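Local coordinates for hypothetical protein (Parabacteroides distasonis, PDB 4JM1), which is of unknown function but adopts a compact alpha/beta fold resembling that of the alpha-lytic protease prodomain, at residues Ala28-Ser33 / Asp63-Lys68; Gly36-Ala41 / Ile79-Lys84. One frame throughout, in Å; residues are numbered along the deposited sequence. Where two conformers were deposited one is given.

After helix 3-9 and strand 16-19 the chain enters strand 24-29, whose end begins contact 1, and a short turn carries it to contact 2 at the start of helix 38-50. The helix leads back to strand 58-63, parallel to 24-29, and contact 1 closes the beta-alpha-beta connection as that strand ends. A small antiparallel pair, 68-70 and 73-75, precedes edge strand 78-83, where contact 2 closes the second loop. The two loops cross rather than nest. Contact 1 joins central strand ends, whereas contact 2 ties the helix start to the edge strand; they touch where Ala-31 CB lies 3.5 Å from Ile-79 CD1.

Contact 1: Ala28-Ser33 / Asp63-Lys68; sequences AIDADS and DIKNAK
Ile-29 and Ile-64 meet where two parallel neighbouring strands, 24-29 and 58-63, run out of the sheet together, and an Asx turn at Asp-63 steers the second chain away. The backbone link is one nearly straight bond, from Ile-64 N to Ile-29 O (2.8 Å, 167° at the hydrogen), which, with the bond of Ile-29 to Val-62, makes the parallel bridge of Ile-29 with Asp-63. Ile-29 O also receives a weak bond from Ala-31 N, closing an inverse gamma turn centred on Asp-30.

A salt-bridge network gathers on Lys-65. Its chain is bent twice, at chi3 (-68°) and chi4 (-56°), which brings the ammonium group back over its own turn. There NZ forms salt bridges with Asp-30 OD1 at 2.9 Å, nearly in line with the C-O bond, and with Asp-63 OD1 at 2.8 Å on the syn lone pair. It also gives a hydrogen bond to the backbone carbonyl Ala-31 O at 2.8 Å. A lysine suits this place because it is long enough to curl round and its ammonium can serve several acceptors, probably offsetting the repulsion between the two nearby carboxylates. Asp-63 is equally apt, for its short side chain lets OD1 also accept Lys-65 N (2.9 Å) from above the carboxylate plane, which makes the Asx turn. Meanwhile Asp-63 O accepts from both Asn-66 N and Ala-67 N.

Apolar packing flanks the polar centre. The CD1 tip of Ile-64 rests on Ala-28 CB at 3.6 Å, where a methyl suits the close spacing of the chains, while its CG2 branch lies over Ile-29 O and Asp-30 CA. Ala-31 CB sits against the carboxylate of Asp-63, a methyl beside a polar group. Asp-63 OD2, besides a weak bond from Lys-65 NZ, accepts at 2.7 Å from a water that also donates to Ser-33 O.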
loop_
_atom_site.group_PDB
_atom_site.type_symbol
_atom_site.label_atom_id
_atom_site.label_comp_id
_atom_site.label_asym_id
_atom_site.label_seq_id
_atom_site.Cartn_x
_atom_site.Cartn_y
_atom_site.Cartn_z
ATOM N N ALA A 28 -1.422 -4.279 1.744
ATOM C CA ALA A 28 -2.378 -5.384 1.837
ATOM C C ALA A 28 -2.944 -5.435 3.257
ATOM O O ALA A 28 -2.191 -5.513 4.230
ATOM C CB ALA A 28 -1.710 -6.710 1.472
ATOM N N ILE A 29 -4.273 -5.407 3.346
ATOM C CA ILE A 29 -5.013 -5.450 4.600
ATOM C C ILE A 29 -5.987 -6.639 4.626
ATOM O O ILE A 29 -6.314 -7.241 3.584
ATOM C CB ILE A 29 -5.813 -4.121 4.846
ATOM C CG1 ILE A 29 -6.868 -3.909 3.749
ATOM C CG2 ILE A 29 -4.855 -2.936 4.931
ATOM C CD1 ILE A 29 -7.930 -2.898 4.134
ATOM N N ASP A 30 -6.418 -7.003 5.840
ATOM C CA ASP A 30 -7.431 -8.040 5.986
ATOM C C ASP A 30 -8.826 -7.425 5.775
ATOM O O ASP A 30 -9.553 -7.124 6.726
ATOM C CB ASP A 30 -7.312 -8.714 7.356
ATOM C CG ASP A 30 -8.159 -9.969 7.467
ATOM O OD1 ASP A 30 -8.623 -10.509 6.431
ATOM O OD2 ASP A 30 -8.354 -10.414 8.622
ATOM N N ALA A 31 -9.182 -7.222 4.515
ATOM C CA ALA A 31 -10.368 -6.458 4.155
ATOM C C ALA A 31 -11.642 -7.284 4.289
ATOM O O ALA A 31 -11.686 -8.434 3.902
ATOM C CB ALA A 31 -10.244 -5.947 2.726
ATOM N N ASP A 32 -12.687 -6.631 4.781
ATOM C CA ASP A 32 -14.034 -7.227 4.833
ATOM C C ASP A 32 -14.841 -6.990 3.547
ATOM O O ASP A 32 -15.851 -7.671 3.305
ATOM C CB ASP A 32 -14.819 -6.648 6.024
ATOM C CG ASP A 32 -14.276 -7.095 7.383
ATOM O OD1 ASP A 32 -13.493 -8.072 7.466
ATOM O OD2 ASP A 32 -14.649 -6.462 8.391
ATOM N N SER A 33 -14.410 -6.031 2.733
ATOM C CA SER A 33 -15.126 -5.620 1.511
ATOM C C SER A 33 -14.176 -5.609 0.326
ATOM O O SER A 33 -12.960 -5.607 0.499
ATOM C CB SER A 33 -15.740 -4.218 1.699
ATOM O OG SER A 33 -16.542 -4.144 2.868
ATOM N N ASP A 63 -6.446 -6.596 -0.870
ATOM C CA ASP A 63 -6.828 -7.569 0.168
ATOM C C ASP A 63 -5.721 -8.604 0.270
ATOM O O ASP A 63 -5.399 -9.265 -0.716
ATOM C CB ASP A 63 -8.170 -8.198 -0.194
ATOM C CG ASP A 63 -8.760 -9.077 0.914
ATOM O OD1 ASP A 63 -8.052 -9.470 1.872
ATOM O OD2 ASP A 63 -9.977 -9.353 0.816
ATOM N N ILE A 64 -5.166 -8.762 1.478
ATOM C CA ILE A 64 -4.164 -9.797 1.746
ATOM C C ILE A 64 -4.632 -11.213 1.328
ATOM O O ILE A 64 -3.815 -12.066 0.963
ATOM C CB ILE A 64 -3.765 -9.804 3.253
ATOM C CG1 ILE A 64 -2.484 -10.616 3.508
ATOM C CG2 ILE A 64 -4.940 -10.317 4.163
ATOM C CD1 ILE A 64 -1.199 -9.971 2.958
ATOM N N LYS A 65 -5.940 -11.428 1.345
ATOM C CA LYS A 65 -6.499 -12.742 1.037
ATOM C C LYS A 65 -6.503 -13.076 -0.443
ATOM O O LYS A 65 -6.742 -14.238 -0.810
ATOM C CB LYS A 65 -7.919 -12.874 1.583
ATOM C CG LYS A 65 -7.992 -12.805 3.126
ATOM C CD LYS A 65 -9.392 -12.975 3.659
ATOM C CE LYS A 65 -10.324 -11.818 3.320
ATOM N NZ LYS A 65 -9.778 -10.479 3.797
ATOM N N ASN A 66 -6.262 -12.107 -1.320
ATOM C CA ASN A 66 -6.190 -12.487 -2.728
ATOM C C ASN A 66 -5.070 -11.871 -3.546
ATOM O O ASN A 66 -4.795 -12.328 -4.652
ATOM C CB ASN A 66 -7.532 -12.276 -3.413
ATOM C CG ASN A 66 -7.970 -10.846 -3.372
ATOM O OD1 ASN A 66 -7.205 -9.948 -3.780
ATOM N ND2 ASN A 66 -9.166 -10.604 -2.875
ATOM N N ALA A 67 -4.339 -10.935 -2.988
ATOM C CA ALA A 67 -3.245 -10.297 -3.679
ATOM C C ALA A 67 -2.051 -11.237 -3.805
ATOM O O ALA A 67 -1.770 -12.017 -2.877
ATOM C CB ALA A 67 -2.845 -9.037 -2.929
ATOM N N LYS A 68 -1.309 -11.107 -4.907
ATOM C CA LYS A 68 -0.067 -11.861 -5.104
ATOM C C LYS A 68 1.102 -10.917 -5.259
ATOM O O LYS A 68 1.205 -10.207 -6.255
ATOM C CB LYS A 68 -0.191 -12.768 -6.315
ATOM C CG LYS A 68 -1.301 -13.809 -6.191
HETATM O O HOH W 1 -11.473 -7.627 -0.707
#

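Contact 2: Gly36-Ala41 / Ile79-Lys84; sequences GYDMLA and IGKAYK
Tyr-37 holds CG anti to its carbonyl carbon (chi1 -65°), while Ile-79 tucks CG1 between backbone N and carbonyl carbon (chi1 70°). With these settings the ring and the CG1-CD1 arm lie side by side, pointing the same way, with Tyr-37 CD1 3.6 Å from Ile-79 CG1. Ile-79 O sits in the ring plane at its edge and accepts Tyr-37 N at 2.9 Å (157° at the hydrogen). An aromatic residue with a hydroxyl fits here, since the flank packs on isoleucine while OH is bonded to Ser-33 N.

One residue on, Asp-38 OD1 accepts Lys-81 N at 2.9 Å from above its carboxylate plane. Being in the first helical turn, this carboxylate probably also interacts favourably with the positive N-terminal end of the helix. A water donates to both Asp-38 O and Lys-81 O, bridging the backbones.

Small residues let the helix come close to the strand. Gly-80 CA approaches Tyr-37 C to 3.6 Å; glycine suits this place because a side chain here would point at the helix start and run into Tyr-37 C. Ala-41 CB lies 3.4 Å from Lys-81 C and 3.7 Å from Ala-82 CB. The first turn of helix 38-50, with Tyr-37 at its N-cap position, thus lies against edge strand 78-83 in the mixed beta sheet of this alpha/beta fold, where Ile-79 and Gly-80 together face Ile-61 in a classic beta bulge.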
loop_
_atom_site.group_PDB
_atom_site.type_symbol
_atom_site.label_atom_id
_atom_site.label_comp_id
_atom_site.label_asym_id
_atom_site.label_seq_id
_atom_site.Cartn_x
_atom_site.Cartn_y
_atom_site.Cartn_z
ATOM N N GLY A 36 -13.912 0.362 -1.758
ATOM C CA GLY A 36 -14.256 1.424 -0.844
ATOM C C GLY A 36 -13.205 1.900 0.138
ATOM O O GLY A 36 -13.545 2.544 1.119
ATOM N N TYR A 37 -11.936 1.620 -0.133
ATOM C CA TYR A 37 -10.864 1.938 0.806
ATOM C C TYR A 37 -10.011 3.147 0.390
ATOM O O TYR A 37 -8.854 3.296 0.820
ATOM C CB TYR A 37 -9.979 0.716 1.080
ATOM C CG TYR A 37 -10.711 -0.419 1.779
ATOM C CD1 TYR A 37 -11.458 -1.328 1.056
ATOM C CD2 TYR A 37 -10.662 -0.562 3.176
ATOM C CE1 TYR A 37 -12.133 -2.372 1.680
ATOM C CE2 TYR A 37 -11.329 -1.616 3.807
ATOM C CZ TYR A 37 -12.080 -2.505 3.056
ATOM O OH TYR A 37 -12.741 -3.554 3.666
ATOM N N ASP A 38 -10.589 4.061 -0.382
ATOM C CA ASP A 38 -9.806 5.208 -0.802
ATOM C C ASP A 38 -9.341 6.062 0.379
ATOM O O ASP A 38 -8.276 6.652 0.311
ATOM C CB ASP A 38 -10.568 6.099 -1.779
ATOM C CG ASP A 38 -10.786 5.470 -3.150
ATOM O OD1 ASP A 38 -10.267 4.359 -3.452
ATOM O OD2 ASP A 38 -11.467 6.148 -3.981
HETATM N N MSE A 39 -10.187 6.231 1.396
HETATM C CA MSE A 39 -9.779 7.095 2.518
HETATM C C MSE A 39 -8.558 6.527 3.266
HETATM O O MSE A 39 -7.649 7.256 3.667
HETATM C CB MSE A 39 -10.925 7.363 3.487
HETATM C CG MSE A 39 -12.053 8.151 2.872
HETATM SE SE MSE A 39 -13.484 8.696 4.025
HETATM C CE MSE A 39 -12.447 10.162 4.759
ATOM N N LEU A 40 -8.547 5.217 3.432
ATOM C CA LEU A 40 -7.393 4.527 4.014
ATOM C C LEU A 40 -6.148 4.741 3.163
ATOM O O LEU A 40 -5.078 5.076 3.697
ATOM C CB LEU A 40 -7.699 3.034 4.180
ATOM C CG LEU A 40 -6.571 2.181 4.763
ATOM C CD1 LEU A 40 -6.288 2.559 6.224
ATOM C CD2 LEU A 40 -6.899 0.690 4.589
ATOM N N ALA A 41 -6.296 4.623 1.849
ATOM C CA ALA A 41 -5.177 4.845 0.942
ATOM C C ALA A 41 -4.609 6.242 1.104
ATOM O O ALA A 41 -3.397 6.423 1.158
ATOM C CB ALA A 41 -5.597 4.619 -0.530
ATOM N N ILE A 79 -8.582 -2.315 -4.029
ATOM C CA ILE A 79 -9.793 -2.018 -3.276
ATOM C C ILE A 79 -9.868 -0.590 -2.761
ATOM O O ILE A 79 -10.887 -0.152 -2.208
ATOM C CB ILE A 79 -10.030 -3.076 -2.166
ATOM C CG1 ILE A 79 -9.011 -2.987 -1.035
ATOM C CG2 ILE A 79 -10.083 -4.523 -2.797
ATOM C CD1 ILE A 79 -9.184 -3.980 0.087
ATOM N N GLY A 80 -8.768 0.145 -2.908
ATOM C CA GLY A 80 -8.720 1.559 -2.596
ATOM C C GLY A 80 -7.475 2.155 -3.234
ATOM O O GLY A 80 -6.512 1.444 -3.518
ATOM N N LYS A 81 -7.484 3.474 -3.457
ATOM C CA LYS A 81 -6.369 4.148 -4.070
ATOM C C LYS A 81 -6.337 5.603 -3.670
ATOM O O LYS A 81 -7.384 6.184 -3.321
ATOM C CB LYS A 81 -6.424 3.988 -5.601
ATOM C CG LYS A 81 -7.521 4.735 -6.322
ATOM C CD LYS A 81 -7.423 4.413 -7.822
ATOM C CE LYS A 81 -8.417 5.191 -8.647
ATOM N NZ LYS A 81 -9.720 4.482 -8.758
ATOM N N ALA A 82 -5.148 6.184 -3.750
ATOM C CA ALA A 82 -4.905 7.617 -3.532
ATOM C C ALA A 82 -3.675 8.013 -4.335
ATOM O O ALA A 82 -2.657 7.321 -4.300
ATOM C CB ALA A 82 -4.670 7.912 -2.051
ATOM N N TYR A 83 -3.763 9.145 -5.044
ATOM C CA TYR A 83 -2.657 9.665 -5.841
ATOM C C TYR A 83 -1.966 10.845 -5.187
ATOM O O TYR A 83 -2.598 11.609 -4.468
ATOM C CB TYR A 83 -3.185 10.115 -7.215
ATOM C CG TYR A 83 -3.803 8.987 -8.044
ATOM C CD1 TYR A 83 -3.009 8.204 -8.861
ATOM C CD2 TYR A 83 -5.153 8.737 -8.017
ATOM C CE1 TYR A 83 -3.553 7.181 -9.639
ATOM C CE2 TYR A 83 -5.721 7.729 -8.788
ATOM C CZ TYR A 83 -4.887 6.944 -9.593
ATOM O OH TYR A 83 -5.444 5.933 -10.355
ATOM N N LYS A 84 -0.683 10.972 -5.486
ATOM C CA LYS A 84 0.176 12.118 -5.085
ATOM C C LYS A 84 -0.436 13.477 -5.434
ATOM O O LYS A 84 -1.105 13.625 -6.461
ATOM C CB LYS A 84 1.548 11.974 -5.773
ATOM C CG LYS A 84 2.347 13.282 -6.010
ATOM C CD LYS A 84 3.669 12.992 -6.689
ATOM C CE LYS A 84 3.485 12.726 -8.170
ATOM N NZ LYS A 84 4.601 11.894 -8.742
ATOM O OXT LYS A 84 -0.280 14.448 -4.669
HETATM O O HOH W 2 -8.118 8.678 -2.193
#